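PDB 4DOO: fatty-acid-binding protein 1 from Arabidopsis thaliana, which binds fatty acids, with a preference for saturated ones, in the chloroplast and may take part in alpha-linolenic acid metabolism. Local coordinates for residues Glu7-Ile18 / Asp41-Ala49; Ile70-Leu80 / Arg192-Ala200. One frame throughout, in Å; residues are numbered along the deposited sequence.

Contact 1 of 2, residues Glu7-Ile18 / Asp41-Ala49; sequences EPKTGFSFPASI and DVYAFGVYA. With DAO (lauric acid), chain C; DAO (lauric acid), chain D.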
loop_
_atom_site.group_PDB
_atom_site.type_symbol
_atom_site.label_atom_id
_atom_site.label_comp_id
_atom_site.label_asym_id
_atom_site.label_seq_id
_atom_site.Cartn_x
_atom_site.Cartn_y
_atom_site.Cartn_z
ATOM N N GLU A 7 15.443 -2.556 -3.251
ATOM C CA GLU A 7 15.118 -3.307 -2.052
ATOM C C GLU A 7 16.272 -4.309 -2.014
ATOM O O GLU A 7 16.365 -5.193 -2.865
ATOM C CB GLU A 7 13.773 -4.015 -2.216
ATOM C CG GLU A 7 13.228 -4.635 -0.948
ATOM C CD GLU A 7 14.089 -5.766 -0.431
ATOM O OE1 GLU A 7 14.700 -5.608 0.647
ATOM O OE2 GLU A 7 14.157 -6.815 -1.108
ATOM N N PRO A 8 17.175 -4.171 -1.031
ATOM C CA PRO A 8 18.346 -5.039 -0.869
ATOM C C PRO A 8 18.168 -6.554 -0.941
ATOM O O PRO A 8 18.815 -7.212 -1.755
ATOM C CB PRO A 8 18.931 -4.583 0.473
ATOM C CG PRO A 8 17.739 -4.068 1.210
ATOM C CD PRO A 8 17.017 -3.294 0.142
ATOM N N LYS A 9 17.304 -7.107 -0.098
ATOM C CA LYS A 9 17.112 -8.551 -0.076
ATOM C C LYS A 9 16.727 -9.184 -1.404
ATOM O O LYS A 9 17.219 -10.260 -1.738
ATOM C CB LYS A 9 16.078 -8.954 0.976
ATOM C CG LYS A 9 15.982 -10.466 1.148
ATOM C CD LYS A 9 15.049 -10.875 2.269
ATOM C CE LYS A 9 15.105 -12.381 2.490
ATOM N NZ LYS A 9 14.111 -12.835 3.500
ATOM N N THR A 10 15.855 -8.520 -2.158
ATOM C CA THR A 10 15.394 -9.046 -3.442
ATOM C C THR A 10 16.105 -8.444 -4.648
ATOM O O THR A 10 16.187 -9.071 -5.700
ATOM C CB THR A 10 13.880 -8.813 -3.628
ATOM O OG1 THR A 10 13.623 -7.407 -3.694
ATOM C CG2 THR A 10 13.102 -9.404 -2.468
ATOM N N GLY A 11 16.618 -7.228 -4.494
ATOM C CA GLY A 11 17.296 -6.574 -5.594
ATOM C C GLY A 11 16.347 -5.799 -6.492
ATOM O O GLY A 11 16.782 -5.141 -7.437
ATOM N N PHE A 12 15.050 -5.858 -6.202
ATOM C CA PHE A 12 14.069 -5.148 -7.023
ATOM C C PHE A 12 14.176 -3.635 -6.857
ATOM O O PHE A 12 14.405 -3.133 -5.758
ATOM C CB PHE A 12 12.649 -5.622 -6.693
ATOM C CG PHE A 12 12.366 -7.037 -7.134
ATOM C CD1 PHE A 12 11.065 -7.457 -7.364
ATOM C CD2 PHE A 12 13.405 -7.944 -7.331
ATOM C CE1 PHE A 12 10.796 -8.758 -7.790
ATOM C CE2 PHE A 12 13.146 -9.248 -7.756
ATOM C CZ PHE A 12 11.838 -9.652 -7.986
ATOM N N SER A 13 14.005 -2.919 -7.962
ATOM C CA SER A 13 14.122 -1.467 -7.967
ATOM C C SER A 13 12.789 -0.729 -8.066
ATOM O O SER A 13 11.869 -1.167 -8.760
ATOM C CB SER A 13 15.029 -1.040 -9.123
ATOM O OG SER A 13 15.161 0.367 -9.185
ATOM N N PHE A 14 12.704 0.391 -7.357
ATOM C CA PHE A 14 11.514 1.240 -7.345
ATOM C C PHE A 14 11.925 2.678 -7.646
ATOM O O PHE A 14 12.869 3.195 -7.052
ATOM C CB PHE A 14 10.838 1.212 -5.973
ATOM C CG PHE A 14 10.224 -0.107 -5.621
ATOM C CD1 PHE A 14 8.880 -0.353 -5.875
ATOM C CD2 PHE A 14 10.992 -1.112 -5.033
ATOM C CE1 PHE A 14 8.307 -1.581 -5.546
ATOM C CE2 PHE A 14 10.426 -2.338 -4.704
ATOM C CZ PHE A 14 9.082 -2.572 -4.961
ATOM N N PRO A 15 11.215 3.345 -8.567
ATOM C CA PRO A 15 11.566 4.732 -8.884
ATOM C C PRO A 15 11.331 5.638 -7.677
ATOM O O PRO A 15 10.399 5.426 -6.900
ATOM C CB PRO A 15 10.648 5.060 -10.059
ATOM C CG PRO A 15 9.440 4.196 -9.802
ATOM C CD PRO A 15 10.069 2.886 -9.371
ATOM N N ALA A 16 12.187 6.641 -7.522
ATOM C CA ALA A 16 12.092 7.580 -6.407
ATOM C C ALA A 16 10.782 8.364 -6.435
ATOM O O ALA A 16 10.353 8.918 -5.419
ATOM C CB ALA A 16 13.279 8.539 -6.436
ATOM N N SER A 17 10.151 8.416 -7.602
ATOM C CA SER A 17 8.892 9.123 -7.740
ATOM C C SER A 17 8.166 8.646 -8.978
ATOM O O SER A 17 8.764 8.028 -9.861
ATOM C CB SER A 17 9.128 10.635 -7.834
ATOM O OG SER A 17 9.848 10.974 -9.009
ATOM N N ILE A 18 6.868 8.921 -9.027
ATOM C CA ILE A 18 6.034 8.547 -10.162
ATOM C C ILE A 18 5.246 9.781 -10.593
ATOM O O ILE A 18 4.398 10.273 -9.851
ATOM C CB ILE A 18 5.043 7.419 -9.789
ATOM C CG1 ILE A 18 5.816 6.159 -9.388
ATOM C CG2 ILE A 18 4.124 7.119 -10.968
ATOM C CD1 ILE A 18 4.933 5.007 -8.966
ATOM N N ASP A 41 9.547 -14.955 0.723
ATOM C CA ASP A 41 9.368 -13.552 0.360
ATOM C C ASP A 41 8.409 -13.613 -0.820
ATOM O O ASP A 41 8.766 -14.138 -1.875
ATOM C CB ASP A 41 10.685 -12.916 -0.096
ATOM C CG ASP A 41 11.769 -12.977 0.967
ATOM O OD1 ASP A 41 11.473 -12.669 2.138
ATOM O OD2 ASP A 41 12.919 -13.323 0.624
ATOM N N VAL A 42 7.201 -13.087 -0.648
ATOM C CA VAL A 42 6.202 -13.141 -1.712
ATOM C C VAL A 42 6.366 -12.026 -2.732
ATOM O O VAL A 42 6.406 -12.282 -3.936
ATOM C CB VAL A 42 4.781 -13.105 -1.134
ATOM C CG1 VAL A 42 3.753 -13.310 -2.250
ATOM C CG2 VAL A 42 4.631 -14.203 -0.081
ATOM N N TYR A 43 6.448 -10.788 -2.253
ATOM C CA TYR A 43 6.640 -9.652 -3.142
ATOM C C TYR A 43 7.236 -8.462 -2.406
ATOM O O TYR A 43 7.162 -8.376 -1.180
ATOM C CB TYR A 43 5.320 -9.236 -3.818
ATOM C CG TYR A 43 4.198 -8.760 -2.898
ATOM C CD1 TYR A 43 3.157 -9.616 -2.536
ATOM C CD2 TYR A 43 4.158 -7.443 -2.433
ATOM C CE1 TYR A 43 2.096 -9.168 -1.740
ATOM C CE2 TYR A 43 3.112 -6.987 -1.640
ATOM C CZ TYR A 43 2.080 -7.852 -1.300
ATOM O OH TYR A 43 1.019 -7.395 -0.551
ATOM N N ALA A 44 7.865 -7.568 -3.163
ATOM C CA ALA A 44 8.441 -6.357 -2.601
ATOM C C ALA A 44 7.429 -5.272 -2.926
ATOM O O ALA A 44 6.730 -5.361 -3.938
ATOM C CB ALA A 44 9.767 -6.037 -3.265
ATOM N N PHE A 45 7.326 -4.262 -2.073
ATOM C CA PHE A 45 6.382 -3.186 -2.347
ATOM C C PHE A 45 6.973 -1.826 -2.020
ATOM O O PHE A 45 7.898 -1.709 -1.211
ATOM C CB PHE A 45 5.059 -3.418 -1.591
ATOM C CG PHE A 45 5.188 -3.414 -0.090
ATOM C CD1 PHE A 45 5.152 -2.215 0.624
ATOM C CD2 PHE A 45 5.334 -4.610 0.611
ATOM C CE1 PHE A 45 5.259 -2.207 2.021
ATOM C CE2 PHE A 45 5.444 -4.617 2.004
ATOM C CZ PHE A 45 5.407 -3.415 2.713
ATOM N N GLY A 46 6.461 -0.803 -2.693
ATOM C CA GLY A 46 6.926 0.549 -2.474
ATOM C C GLY A 46 5.695 1.401 -2.253
ATOM O O GLY A 46 4.722 1.287 -3.003
ATOM N N VAL A 47 5.721 2.237 -1.222
ATOM C CA VAL A 47 4.579 3.088 -0.914
ATOM C C VAL A 47 4.877 4.531 -1.312
ATOM O O VAL A 47 5.847 5.124 -0.834
ATOM C CB VAL A 47 4.242 3.042 0.591
ATOM C CG1 VAL A 47 2.994 3.875 0.866
ATOM C CG2 VAL A 47 4.026 1.598 1.036
ATOM N N TYR A 48 4.029 5.076 -2.185
ATOM C CA TYR A 48 4.164 6.443 -2.691
ATOM C C TYR A 48 3.015 7.335 -2.219
ATOM O O TYR A 48 1.887 6.875 -2.086
ATOM C CB TYR A 48 4.150 6.457 -4.221
ATOM C CG TYR A 48 5.275 5.710 -4.888
ATOM C CD1 TYR A 48 5.257 4.316 -4.986
ATOM C CD2 TYR A 48 6.349 6.398 -5.444
ATOM C CE1 TYR A 48 6.280 3.626 -5.624
ATOM C CE2 TYR A 48 7.384 5.717 -6.085
ATOM C CZ TYR A 48 7.340 4.332 -6.174
ATOM O OH TYR A 48 8.358 3.651 -6.807
ATOM N N ALA A 49 3.311 8.609 -1.988
ATOM C CA ALA A 49 2.296 9.569 -1.556
ATOM C C ALA A 49 2.496 10.895 -2.296
ATOM O O ALA A 49 3.625 11.330 -2.506
ATOM C CB ALA A 49 2.384 9.788 -0.049
HETATM O O1 DAO C . -2.329 -10.336 1.021
HETATM O O2 DAO C . -0.503 -9.310 0.332
HETATM C C1 DAO C . -1.746 -9.360 0.489
HETATM C C2 DAO C . -2.581 -8.197 0.002
HETATM C C3 DAO C . -2.561 -8.148 -1.516
HETATM C C4 DAO C . -3.550 -7.101 -2.049
HETATM C C5 DAO C . -3.318 -6.834 -3.538
HETATM C C6 DAO C . -3.980 -7.900 -4.406
HETATM C C7 DAO C . -3.280 -8.036 -5.748
HETATM C C8 DAO C . -3.632 -9.370 -6.388
HETATM C C9 DAO C . -2.824 -9.607 -7.651
HETATM C C10 DAO C . -3.253 -10.910 -8.319
HETATM C C11 DAO C . -3.035 -10.840 -9.826
HETATM C C12 DAO C . -3.251 -12.197 -10.461
HETATM O O1 DAO D . 3.752 -22.465 0.242
HETATM O O2 DAO D . 3.823 -21.866 -1.875
HETATM C C1 DAO D . 3.697 -21.595 -0.658
HETATM C C2 DAO D . 3.472 -20.154 -0.257
HETATM C C3 DAO D . 1.997 -19.794 -0.405
HETATM C C4 DAO D . 1.831 -18.433 -1.069
HETATM C C5 DAO D . 1.307 -17.400 -0.076
HETATM C C6 DAO D . 0.170 -16.590 -0.682
HETATM C C7 DAO D . 0.468 -15.095 -0.628
HETATM C C8 DAO D . -0.179 -14.376 -1.804
HETATM C C9 DAO D . -0.376 -12.892 -1.516
HETATM C C10 DAO D . 0.219 -12.043 -2.638
HETATM C C11 DAO D . -0.862 -11.281 -3.393
HETATM C C12 DAO D . -0.293 -10.622 -4.633
#

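Contact 2 of 2, residues Ile70-Leu80 / Arg192-Ala200; sequences IRGNKSFMDDL and REDFLDNAA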
loop_
_atom_site.group_PDB
_atom_site.type_symbol
_atom_site.label_atom_id
_atom_site.label_comp_id
_atom_site.label_asym_id
_atom_site.label_seq_id
_atom_site.Cartn_x
_atom_site.Cartn_y
_atom_site.Cartn_z
ATOM N N ILE A 70 5.601 16.137 14.643
ATOM C CA ILE A 70 4.522 15.595 13.823
ATOM C C ILE A 70 4.587 14.078 13.944
ATOM O O ILE A 70 3.576 13.420 14.206
ATOM C CB ILE A 70 4.690 15.987 12.343
ATOM C CG1 ILE A 70 4.488 17.498 12.184
ATOM C CG2 ILE A 70 3.703 15.211 11.478
ATOM C CD1 ILE A 70 4.876 18.028 10.811
ATOM N N ARG A 71 5.787 13.537 13.760
ATOM C CA ARG A 71 6.015 12.098 13.842
ATOM C C ARG A 71 5.732 11.590 15.253
ATOM O O ARG A 71 5.234 10.475 15.436
ATOM C CB ARG A 71 7.463 11.779 13.455
ATOM C CG ARG A 71 7.817 10.300 13.456
ATOM C CD ARG A 71 7.109 9.543 12.327
ATOM N NE ARG A 71 7.712 8.229 12.130
ATOM C CZ ARG A 71 7.383 7.136 12.809
ATOM N NH1 ARG A 71 6.434 7.186 13.735
ATOM N NH2 ARG A 71 8.027 5.996 12.581
ATOM N N GLY A 72 6.039 12.419 16.248
ATOM C CA GLY A 72 5.810 12.038 17.631
ATOM C C GLY A 72 4.346 11.923 18.023
ATOM O O GLY A 72 4.028 11.389 19.083
ATOM N N ASN A 73 3.452 12.424 17.175
ATOM C CA ASN A 73 2.020 12.360 17.454
ATOM C C ASN A 73 1.450 10.999 17.099
ATOM O O ASN A 73 1.524 10.572 15.951
ATOM C CB ASN A 73 1.272 13.439 16.670
ATOM C CG ASN A 73 1.031 14.688 17.489
ATOM O OD1 ASN A 73 0.204 14.693 18.404
ATOM N ND2 ASN A 73 1.758 15.755 17.172
ATOM N N LYS A 74 0.873 10.324 18.086
ATOM C CA LYS A 74 0.295 9.007 17.853
ATOM C C LYS A 74 -0.799 9.046 16.797
ATOM O O LYS A 74 -1.062 8.052 16.132
ATOM C CB LYS A 74 -0.261 8.435 19.164
ATOM C CG LYS A 74 0.824 8.051 20.160
ATOM C CD LYS A 74 0.246 7.370 21.394
ATOM C CE LYS A 74 1.359 6.863 22.302
ATOM N NZ LYS A 74 0.828 6.165 23.505
ATOM N N SER A 75 -1.423 10.205 16.635
ATOM C CA SER A 75 -2.500 10.374 15.664
ATOM C C SER A 75 -2.047 10.529 14.209
ATOM O O SER A 75 -2.858 10.397 13.291
ATOM C CB SER A 75 -3.327 11.605 16.036
ATOM O OG SER A 75 -2.510 12.768 15.992
ATOM N N PHE A 76 -0.764 10.809 13.998
ATOM C CA PHE A 76 -0.246 11.037 12.645
ATOM C C PHE A 76 -0.577 9.948 11.636
ATOM O O PHE A 76 -1.098 10.236 10.559
ATOM C CB PHE A 76 1.271 11.258 12.693
ATOM C CG PHE A 76 1.873 11.668 11.372
ATOM C CD1 PHE A 76 1.347 12.737 10.651
ATOM C CD2 PHE A 76 2.991 11.012 10.868
ATOM C CE1 PHE A 76 1.927 13.148 9.449
ATOM C CE2 PHE A 76 3.579 11.413 9.668
ATOM C CZ PHE A 76 3.049 12.481 8.960
ATOM N N MET A 77 -0.277 8.702 11.987
ATOM C CA MET A 77 -0.534 7.586 11.089
ATOM C C MET A 77 -1.994 7.523 10.632
ATOM O O MET A 77 -2.267 7.433 9.435
ATOM C CB MET A 77 -0.125 6.272 11.764
ATOM C CG MET A 77 -0.376 5.027 10.919
ATOM S SD MET A 77 0.365 3.547 11.635
ATOM C CE MET A 77 -0.757 3.198 12.970
ATOM N N ASP A 78 -2.932 7.583 11.571
ATOM C CA ASP A 78 -4.347 7.519 11.204
ATOM C C ASP A 78 -4.794 8.765 10.437
ATOM O O ASP A 78 -5.660 8.683 9.564
ATOM C CB ASP A 78 -5.230 7.349 12.442
ATOM C CG ASP A 78 -6.628 6.875 12.093
ATOM O OD1 ASP A 78 -6.790 5.664 11.839
ATOM O OD2 ASP A 78 -7.559 7.704 12.056
ATOM N N ASP A 79 -4.216 9.918 10.758
ATOM C CA ASP A 79 -4.593 11.143 10.056
ATOM C C ASP A 79 -4.200 11.045 8.581
ATOM O O ASP A 79 -4.958 11.470 7.701
ATOM C CB ASP A 79 -3.936 12.380 10.688
ATOM C CG ASP A 79 -4.602 12.809 11.992
ATOM O OD1 ASP A 79 -5.809 12.541 12.177
ATOM O OD2 ASP A 79 -3.921 13.437 12.828
ATOM N N LEU A 80 -3.021 10.484 8.314
ATOM C CA LEU A 80 -2.542 10.318 6.941
ATOM C C LEU A 80 -3.437 9.375 6.149
ATOM O O LEU A 80 -3.847 9.692 5.032
ATOM C CB LEU A 80 -1.117 9.756 6.917
ATOM C CG LEU A 80 0.058 10.693 7.190
ATOM C CD1 LEU A 80 1.347 9.873 7.234
ATOM C CD2 LEU A 80 0.135 11.764 6.099
ATOM N N ARG A 192 6.952 0.652 7.268
ATOM C CA ARG A 192 5.988 1.599 7.817
ATOM C C ARG A 192 6.703 2.741 8.525
ATOM O O ARG A 192 6.318 3.902 8.388
ATOM C CB ARG A 192 5.045 0.915 8.809
ATOM C CG ARG A 192 4.016 1.879 9.394
ATOM C CD ARG A 192 3.304 1.285 10.590
ATOM N NE ARG A 192 4.203 1.086 11.723
ATOM C CZ ARG A 192 3.867 0.420 12.820
ATOM N NH1 ARG A 192 2.654 -0.108 12.923
ATOM N NH2 ARG A 192 4.738 0.285 13.814
ATOM N N GLU A 193 7.741 2.409 9.288
ATOM C CA GLU A 193 8.487 3.424 10.013
ATOM C C GLU A 193 9.145 4.407 9.052
ATOM O O GLU A 193 9.129 5.617 9.286
ATOM C CB GLU A 193 9.529 2.765 10.920
ATOM C CG GLU A 193 8.896 1.899 12.007
ATOM C CD GLU A 193 7.947 2.689 12.902
ATOM O OE1 GLU A 193 8.432 3.548 13.674
ATOM O OE2 GLU A 193 6.719 2.463 12.827
ATOM N N ASP A 194 9.717 3.888 7.970
ATOM C CA ASP A 194 10.348 4.742 6.973
ATOM C C ASP A 194 9.288 5.618 6.323
ATOM O O ASP A 194 9.522 6.793 6.066
ATOM C CB ASP A 194 11.045 3.903 5.895
ATOM C CG ASP A 194 12.323 3.255 6.393
ATOM O OD1 ASP A 194 12.897 2.415 5.661
ATOM O OD2 ASP A 194 12.758 3.595 7.517
ATOM N N PHE A 195 8.119 5.044 6.056
ATOM C CA PHE A 195 7.048 5.802 5.426
ATOM C C PHE A 195 6.624 6.983 6.291
ATOM O O PHE A 195 6.499 8.103 5.798
ATOM C CB PHE A 195 5.838 4.896 5.144
ATOM C CG PHE A 195 4.600 5.646 4.720
ATOM C CD1 PHE A 195 3.716 6.151 5.670
ATOM C CD2 PHE A 195 4.329 5.866 3.374
ATOM C CE1 PHE A 195 2.579 6.866 5.284
ATOM C CE2 PHE A 195 3.194 6.580 2.981
ATOM C CZ PHE A 195 2.321 7.078 3.938
ATOM N N LEU A 196 6.405 6.726 7.576
ATOM C CA LEU A 196 5.981 7.765 8.505
ATOM C C LEU A 196 7.080 8.806 8.719
ATOM O O LEU A 196 6.799 10.005 8.809
ATOM C CB LEU A 196 5.570 7.134 9.837
ATOM C CG LEU A 196 4.346 6.213 9.751
ATOM C CD1 LEU A 196 4.098 5.539 11.109
ATOM C CD2 LEU A 196 3.131 7.029 9.328
ATOM N N ASP A 197 8.326 8.349 8.793
ATOM C CA ASP A 197 9.452 9.261 8.968
ATOM C C ASP A 197 9.546 10.192 7.764
ATOM O O ASP A 197 9.676 11.404 7.920
ATOM C CB ASP A 197 10.785 8.507 9.095
ATOM C CG ASP A 197 10.975 7.840 10.454
ATOM O OD1 ASP A 197 10.280 8.211 11.422
ATOM O OD2 ASP A 197 11.848 6.948 10.556
ATOM N N ASN A 198 9.471 9.626 6.560
ATOM C CA ASN A 198 9.583 10.431 5.352
ATOM C C ASN A 198 8.342 11.261 5.047
ATOM O O ASN A 198 8.443 12.333 4.448
ATOM C CB ASN A 198 9.963 9.548 4.150
ATOM C CG ASN A 198 11.339 8.915 4.311
ATOM O OD1 ASN A 198 12.279 9.568 4.779
ATOM N ND2 ASN A 198 11.468 7.647 3.924
ATOM N N ALA A 199 7.172 10.775 5.458
ATOM C CA ALA A 199 5.940 11.528 5.236
ATOM C C ALA A 199 5.995 12.773 6.119
ATOM O O ALA A 199 5.546 13.851 5.725
ATOM C CB ALA A 199 4.708 10.677 5.601
ATOM N N ALA A 200 6.560 12.616 7.312
ATOM C CA ALA A 200 6.679 13.720 8.257
ATOM C C ALA A 200 7.664 14.769 7.745
ATOM O O ALA A 200 7.508 15.962 8.007
ATOM C CB ALA A 200 7.137 13.198 9.617
HETATM O O HOH W 1 5.403 4.411 14.342
#

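Contact 1 of 2, residues Glu7-Ile18 / Asp41-Ala49
Glu7 OE2, beside Ala44 of the facing strand, accepts twice from Thr10: OG1 comes on its anti lone pair, 2.7 Å from Glu7 OE2, and the backbone N on the syn side. Thr10 OG1 in turn lies 4.1 Å from Ala44 CB and receives Phe12 N in an ST turn. At the far end, the hydroxyl of Tyr48 donates to the carbonyl oxygen of Pro15, OH to O 2.7 Å, in the carbonyl plane on a lone pair, at a C=O...donor angle of 135°. The proline ring lies across the same hydroxyl. Ile18 CD1 stands 3.7 Å from the centroid of the Tyr48 ring, a CH-pi contact over the ring centre, while the bond to Pro15 O ties down the hydroxyl. Between these ends the Phe14 ring brings its edge to the backbone at Ala44, with CE1 reaching Gly46 N at 3.5 Å and CZ 3.9 Å from Ala44 CB. With CG anti to the carbonyl carbon (chi1 -68°), the ring reaches Gly46, where a beta carbon would collide with it. Lys9, extended throughout, comes to Asp41 from the opposite direction, NZ 3.0 Å from Asp41 OD1 on its syn lone pair. Tyr43 points to the other side of the sheet, where its OH donates to O2 of the chain C lauric acid (2.6 Å) and also bonds Tyr181. In the antiparallel sheet of this chalcone-isomerase-like fold, strand 22-33 comes between the two segments, whose side chains meet on the side away from laurate: an apolar layer with one buried tyrosine hydroxyl satisfied by a carbonyl and a more exposed salt bridge.

Contact 2 of 2, residues Ile70-Leu80 / Arg192-Ala200
Arg71 meets two acidic side chains of helix 189-202. Its NE donates to Asp197 OD1 at 2.7 Å, tilted 28° from the guanidinium plane, while NH2 reaches Glu193 OE1, also at 2.7 Å, nearly within that plane but from well above the carboxylate. A water accepts from Arg71 NH1 and donates to Glu193 OE2, closing a second path between the two residues. Glu193 OE2 is also held by Arg192, whose NE and NH2 both donate to it side-on at 3.1 Å; Arg192 NH1 turns to the carbonyl of Gly183. One acid between two arginines probably offsets their mutual repulsion. CG of Arg71 stands opposite the backbone N (chi1 -178°) and the chain bends at chi2, laying one guanidinium face over Leu196 CB, 3.3 Å from NE. Replacing Arg71 with a leucine would probably leave Asp197 and Glu193 without their cationic partner across the interface and the water without its donor.

The apolar packing centres on Leu196. Phe76 turns its edge to the helix backbone, with CE2 3.6 Å from Leu196 O, and is sandwiched within its own segment by Ile70 CG2 and Leu80 CD1 on opposite faces. Leu80 CD1 also touches Ala199 CB at 3.8 Å and Phe195 CE1. Met77 SD lies across Arg192 CD.

The axes of 76-80 and 192-200 cross at 79°. Arg71 and Leu196 act as reciprocal knobs, packing helices 67-71 and 76-82 of the chalcone-isomerase fold against C-terminal helix 189-202, which itself lies on the sheet through Phe195 and Ala199 on Leu25.

Contacts 1 and 2 lie about 20 Å apart between centres and are joined by strand 39-50 and helix 189-202. The strand takes residues 7-18 on one side and turns Phe45 and Val47 to the other, where Val47 CG1 packs 3.4 Å from Phe195 CE2 of the helix in contact 2; Phe45 rests on Ala191 of that helix. Laurate is bound near the start of this strand, where Val42 and Tyr43 of contact 1 line the pocket, and the nearest side-chain atoms of Phe45 and Arg30, another laurate-binding residue, are about 4 Å apart. Contact 2 lies away from the annotated sites, among the helices outside the pocket.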